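PDB 2FHT: viral macrophage inflammatory protein 2, which binds a wide range of chemokine receptors as a viral CC chemokine and so blocks infection by several HIV-1 strains. Local coordinates for residues K10-R18 with Q49-W58. Residues are numbered along the deposited sequence; the frame is centred on the assembly and turned at random.
Sequences KCCLGYQKR and QVCADKSKDW
Cys12 and Cys51 are joined by one of the two disulfides of the CC chemokine fold, tying the N-terminal loop that precedes strand 25-30 to the edge strand 49-53 of the three-stranded antiparallel sheet. Their SG atoms lie 2.1 Å apart. Cys11, which with Cys12 forms the adjacent pair that names the CC family, turns away from the strand and is bonded to Cys35. Beyond the disulfide, the link between backbones is a single hydrogen bond, from Gln16 N to Cys51 O (3.0 Å), nearly straight at 161°.

Ring and aliphatic packing flank this bond. The Tyr15 ring lies over Asp53, whose CB sits almost on the ring normal, 3.6 Å from the centroid, in a CH-pi contact; the carboxylate is stacked on the ring with the planes 26° apart. Lys37 makes a cation-pi contact with the same ring. Gln16 sends CG anti to its own N (chi1 -176°) and then bends at chi2, which lays the chain from CB to the amide across Val50 CG1, 3.7 Å from Gln16 CB. At the other end of the strand, Lys10 crosses Gln49 at about a right angle, with CD 3.4 Å from Gln49 OE1.

A type I turn from Asp53 to Lys56 leads into helix 57-65. Asp53 OD1 closes an Asx turn by accepting from Ser55 N (2.9 Å); Ser55 OG donates a second hydrogen bond to it, and both donors meet it from above the same face of the carboxylate. Trp58, from the first turn of that helix, packs against the backbone of 16-18, with Gln16 O in the indole plane, 3.6 Å from Trp58 CZ2.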
ATOM      1  N   LYS A  10      -2.083  -8.091  -7.576  1.00 15.29           N
ATOM      2  CA  LYS A  10      -2.798  -7.448  -6.464  1.00 18.82           C
ATOM      3  C   LYS A  10      -3.019  -5.980  -6.779  1.00 20.89           C
ATOM      4  O   LYS A  10      -2.054  -5.242  -6.964  1.00 20.26           O
ATOM      5  CB  LYS A  10      -2.008  -7.533  -5.159  1.00 21.66           C
ATOM      6  CG  LYS A  10      -2.096  -8.843  -4.428  1.00 30.36           C
ATOM      7  CD  LYS A  10      -1.442  -8.741  -3.037  1.00 40.19           C
ATOM      8  CE  LYS A  10       0.077  -8.967  -3.056  1.00 46.06           C
ATOM      9  NZ  LYS A  10       0.873  -7.869  -3.707  1.00 51.01           N
ATOM     10  N   CYS A  11      -4.281  -5.560  -6.850  1.00 20.12           N
ATOM     11  CA  CYS A  11      -4.622  -4.165  -7.132  1.00 19.91           C
ATOM     12  C   CYS A  11      -5.532  -3.611  -6.053  1.00 19.18           C
ATOM     13  O   CYS A  11      -6.240  -4.365  -5.394  1.00 20.37           O
ATOM     14  CB  CYS A  11      -5.345  -4.030  -8.469  1.00 19.78           C
ATOM     15  SG  CYS A  11      -4.309  -4.388  -9.916  1.00 21.37           S
ATOM     16  N   CYS A  12      -5.496  -2.294  -5.875  1.00 20.15           N
ATOM     17  CA  CYS A  12      -6.328  -1.605  -4.900  1.00 21.86           C
ATOM     18  C   CYS A  12      -7.599  -1.094  -5.578  1.00 18.24           C
ATOM     19  O   CYS A  12      -7.580  -0.162  -6.374  1.00 18.37           O
ATOM     20  CB  CYS A  12      -5.530  -0.486  -4.214  1.00 19.65           C
ATOM     21  SG  CYS A  12      -4.249  -1.190  -3.119  1.00 19.09           S
ATOM     22  N   LEU A  13      -8.700  -1.767  -5.293  1.00 15.98           N
ATOM     23  CA  LEU A  13      -9.978  -1.408  -5.879  1.00 18.68           C
ATOM     24  C   LEU A  13     -10.742  -0.448  -4.989  1.00 23.33           C
ATOM     25  O   LEU A  13     -11.853  -0.058  -5.315  1.00 25.70           O
ATOM     26  CB  LEU A  13     -10.790  -2.673  -6.139  1.00 17.77           C
ATOM     27  CG  LEU A  13     -10.077  -3.712  -7.010  1.00 17.79           C
ATOM     28  CD1 LEU A  13     -11.018  -4.893  -7.290  1.00 16.62           C
ATOM     29  CD2 LEU A  13      -9.643  -3.038  -8.308  1.00 14.69           C
ATOM     30  N   GLY A  14     -10.098  -0.033  -3.901  1.00 24.94           N
ATOM     31  CA  GLY A  14     -10.680   0.884  -2.932  1.00 25.93           C
ATOM     32  C   GLY A  14      -9.577   1.295  -1.967  1.00 27.25           C
ATOM     33  O   GLY A  14      -8.517   0.660  -1.918  1.00 22.93           O
ATOM     34  N   TYR A  15      -9.816   2.322  -1.164  1.00 25.51           N
ATOM     35  CA  TYR A  15      -8.790   2.807  -0.241  1.00 26.00           C
ATOM     36  C   TYR A  15      -9.222   2.965   1.225  1.00 29.31           C
ATOM     37  O   TYR A  15     -10.401   3.176   1.524  1.00 27.39           O
ATOM     38  CB  TYR A  15      -8.309   4.172  -0.718  1.00 20.11           C
ATOM     39  CG  TYR A  15      -7.951   4.266  -2.170  1.00 21.55           C
ATOM     40  CD1 TYR A  15      -6.895   3.538  -2.692  1.00 21.18           C
ATOM     41  CD2 TYR A  15      -8.581   5.181  -2.988  1.00 24.31           C
ATOM     42  CE1 TYR A  15      -6.463   3.730  -3.991  1.00 22.50           C
ATOM     43  CE2 TYR A  15      -8.162   5.379  -4.288  1.00 25.65           C
ATOM     44  CZ  TYR A  15      -7.096   4.658  -4.784  1.00 25.92           C
ATOM     45  OH  TYR A  15      -6.656   4.879  -6.075  1.00 32.04           O
ATOM     46  N   GLN A  16      -8.259   2.838   2.136  1.00 30.60           N
ATOM     47  CA  GLN A  16      -8.491   3.044   3.563  1.00 33.38           C
ATOM     48  C   GLN A  16      -8.689   4.547   3.638  1.00 32.08           C
ATOM     49  O   GLN A  16      -7.794   5.289   3.277  1.00 33.26           O
ATOM     50  CB  GLN A  16      -7.232   2.685   4.347  1.00 39.40           C
ATOM     51  CG  GLN A  16      -7.379   2.774   5.848  1.00 46.80           C
ATOM     52  CD  GLN A  16      -7.968   1.508   6.445  1.00 56.99           C
ATOM     53  OE1 GLN A  16      -8.848   0.876   5.853  1.00 62.84           O
ATOM     54  NE2 GLN A  16      -7.482   1.127   7.630  1.00 62.82           N
ATOM     55  N   LYS A  17      -9.849   5.010   4.088  1.00 38.07           N
ATOM     56  CA  LYS A  17     -10.121   6.452   4.143  1.00 41.10           C
ATOM     57  C   LYS A  17      -9.377   7.210   5.245  1.00 40.92           C
ATOM     58  O   LYS A  17      -8.728   8.227   5.000  1.00 41.45           O
ATOM     59  CB  LYS A  17     -11.624   6.718   4.295  1.00 46.61           C
ATOM     60  CG  LYS A  17     -12.544   5.572   3.894  1.00 53.15           C
ATOM     61  CD  LYS A  17     -12.667   4.535   5.021  1.00 58.28           C
ATOM     62  CE  LYS A  17     -13.831   3.579   4.764  1.00 58.43           C
ATOM     63  NZ  LYS A  17     -15.106   4.320   4.520  1.00 56.05           N
ATOM     64  N   ARG A  18      -9.557   6.746   6.473  1.00 40.07           N
ATOM     65  CA  ARG A  18      -8.940   7.343   7.651  1.00 39.85           C
ATOM     66  C   ARG A  18      -7.454   7.021   7.727  1.00 35.60           C
ATOM     67  O   ARG A  18      -7.063   5.866   7.640  1.00 32.35           O
ATOM     68  CB  ARG A  18      -9.649   6.812   8.907  1.00 47.03           C
ATOM     69  CG  ARG A  18      -9.901   5.288   8.828  1.00 61.81           C
ATOM     70  CD  ARG A  18     -10.759   4.723   9.961  1.00 67.22           C
ATOM     71  NE  ARG A  18     -11.037   3.288   9.793  1.00 68.29           N
ATOM     72  CZ  ARG A  18     -10.166   2.306  10.034  1.00 70.03           C
ATOM     73  NH1 ARG A  18      -8.934   2.573  10.453  1.00 68.12           N
ATOM     74  NH2 ARG A  18     -10.538   1.042   9.878  1.00 73.57           N
ATOM     75  N   GLN A  49      -2.585  -6.294   5.227  1.00 37.43           N
ATOM     76  CA  GLN A  49      -2.257  -5.601   3.971  1.00 32.86           C
ATOM     77  C   GLN A  49      -3.346  -4.546   3.762  1.00 30.84           C
ATOM     78  O   GLN A  49      -4.503  -4.900   3.526  1.00 30.11           O
ATOM     79  CB  GLN A  49      -2.295  -6.573   2.787  1.00 32.14           C
ATOM     80  CG  GLN A  49      -1.034  -7.384   2.585  1.00 38.12           C
ATOM     81  CD  GLN A  49      -1.118  -8.307   1.388  1.00 39.42           C
ATOM     82  OE1 GLN A  49      -1.485  -7.893   0.293  1.00 40.08           O
ATOM     83  NE2 GLN A  49      -0.819  -9.587   1.605  1.00 46.30           N
ATOM     84  N   VAL A  50      -2.987  -3.264   3.829  1.00 29.34           N
ATOM     85  CA  VAL A  50      -3.972  -2.182   3.666  1.00 23.78           C
ATOM     86  C   VAL A  50      -3.704  -1.310   2.429  1.00 21.28           C
ATOM     87  O   VAL A  50      -2.615  -0.778   2.243  1.00 20.06           O
ATOM     88  CB  VAL A  50      -4.053  -1.282   4.944  1.00 20.79           C
ATOM     89  CG1 VAL A  50      -5.200  -0.307   4.845  1.00 20.42           C
ATOM     90  CG2 VAL A  50      -4.204  -2.131   6.178  1.00 19.19           C
ATOM     91  N   CYS A  51      -4.721  -1.180   1.590  1.00 18.33           N
ATOM     92  CA  CYS A  51      -4.661  -0.377   0.372  1.00 21.47           C
ATOM     93  C   CYS A  51      -4.810   1.101   0.659  1.00 24.20           C
ATOM     94  O   CYS A  51      -5.736   1.506   1.380  1.00 24.88           O
ATOM     95  CB  CYS A  51      -5.787  -0.794  -0.567  1.00 20.20           C
ATOM     96  SG  CYS A  51      -5.314  -2.149  -1.649  1.00 19.21           S
ATOM     97  N   ALA A  52      -3.955   1.916   0.053  1.00 21.64           N
ATOM     98  CA  ALA A  52      -4.023   3.341   0.281  1.00 21.33           C
ATOM     99  C   ALA A  52      -3.842   4.140  -1.001  1.00 21.16           C
ATOM    100  O   ALA A  52      -3.208   3.684  -1.943  1.00 17.58           O
ATOM    101  CB  ALA A  52      -2.996   3.753   1.341  1.00 22.86           C
ATOM    102  N   ASP A  53      -4.474   5.314  -1.036  1.00 23.62           N
ATOM    103  CA  ASP A  53      -4.463   6.242  -2.165  1.00 24.01           C
ATOM    104  C   ASP A  53      -3.197   7.061  -2.076  1.00 27.75           C
ATOM    105  O   ASP A  53      -3.088   7.948  -1.221  1.00 26.29           O
ATOM    106  CB  ASP A  53      -5.672   7.182  -2.055  1.00 25.60           C
ATOM    107  CG  ASP A  53      -5.794   8.153  -3.224  1.00 23.88           C
ATOM    108  OD1 ASP A  53      -4.818   8.367  -3.962  1.00 23.67           O
ATOM    109  OD2 ASP A  53      -6.895   8.710  -3.406  1.00 26.36           O
ATOM    110  N   LYS A  54      -2.273   6.812  -2.999  1.00 26.89           N
ATOM    111  CA  LYS A  54      -1.000   7.512  -3.002  1.00 30.14           C
ATOM    112  C   LYS A  54      -1.028   9.024  -3.276  1.00 32.85           C
ATOM    113  O   LYS A  54       0.003   9.688  -3.183  1.00 34.72           O
ATOM    114  CB  LYS A  54      -0.019   6.790  -3.923  1.00 33.56           C
ATOM    115  CG  LYS A  54      -0.533   6.548  -5.322  1.00 41.11           C
ATOM    116  CD  LYS A  54       0.179   5.369  -5.947  1.00 48.33           C
ATOM    117  CE  LYS A  54       1.692   5.430  -5.747  1.00 54.88           C
ATOM    118  NZ  LYS A  54       2.345   6.500  -6.551  1.00 63.12           N
ATOM    119  N   SER A  55      -2.195   9.563  -3.608  1.00 31.12           N
ATOM    120  CA  SER A  55      -2.329  10.988  -3.877  1.00 31.30           C
ATOM    121  C   SER A  55      -2.484  11.735  -2.567  1.00 33.42           C
ATOM    122  O   SER A  55      -2.162  12.917  -2.469  1.00 41.19           O
ATOM    123  CB  SER A  55      -3.555  11.254  -4.758  1.00 34.31           C
ATOM    124  OG  SER A  55      -4.751  11.265  -3.995  1.00 36.84           O
ATOM    125  N   LYS A  56      -2.997  11.040  -1.564  1.00 34.51           N
ATOM    126  CA  LYS A  56      -3.206  11.630  -0.255  1.00 36.35           C
ATOM    127  C   LYS A  56      -1.898  11.932   0.463  1.00 39.28           C
ATOM    128  O   LYS A  56      -0.960  11.130   0.456  1.00 39.71           O
ATOM    129  CB  LYS A  56      -4.121  10.740   0.588  1.00 36.88           C
ATOM    130  CG  LYS A  56      -5.623  10.960   0.317  1.00 40.29           C
ATOM    131  CD  LYS A  56      -5.914  11.185  -1.165  1.00 41.10           C
ATOM    132  CE  LYS A  56      -7.397  11.302  -1.459  1.00 43.60           C
ATOM    133  NZ  LYS A  56      -8.047  12.442  -0.766  1.00 48.81           N
ATOM    134  N   ASP A  57      -1.836  13.118   1.058  1.00 40.81           N
ATOM    135  CA  ASP A  57      -0.652  13.559   1.768  1.00 40.24           C
ATOM    136  C   ASP A  57      -0.227  12.645   2.893  1.00 36.34           C
ATOM    137  O   ASP A  57       0.967  12.434   3.080  1.00 36.57           O
ATOM    138  CB  ASP A  57      -0.842  14.975   2.296  1.00 46.57           C
ATOM    139  CG  ASP A  57      -1.016  15.977   1.186  1.00 54.33           C
ATOM    140  OD1 ASP A  57      -1.868  16.881   1.339  1.00 62.16           O
ATOM    141  OD2 ASP A  57      -0.310  15.853   0.155  1.00 56.37           O
ATOM    142  N   TRP A  58      -1.180  12.132   3.666  1.00 30.27           N
ATOM    143  CA  TRP A  58      -0.799  11.257   4.753  1.00 25.99           C
ATOM    144  C   TRP A  58      -0.127   9.986   4.237  1.00 22.42           C
ATOM    145  O   TRP A  58       0.814   9.504   4.844  1.00 22.59           O
ATOM    146  CB  TRP A  58      -1.978  10.940   5.702  1.00 26.04           C
ATOM    147  CG  TRP A  58      -3.117  10.088   5.160  1.00 29.61           C
ATOM    148  CD1 TRP A  58      -4.279  10.545   4.612  1.00 31.45           C
ATOM    149  CD2 TRP A  58      -3.253   8.649   5.249  1.00 26.40           C
ATOM    150  NE1 TRP A  58      -5.142   9.492   4.376  1.00 29.48           N
ATOM    151  CE2 TRP A  58      -4.538   8.320   4.754  1.00 26.94           C
ATOM    152  CE3 TRP A  58      -2.420   7.611   5.697  1.00 27.90           C
ATOM    153  CZ2 TRP A  58      -5.012   7.003   4.703  1.00 20.99           C
ATOM    154  CZ3 TRP A  58      -2.888   6.301   5.644  1.00 20.43           C
ATOM    155  CH2 TRP A  58      -4.177   6.012   5.149  1.00 27.17           C
TER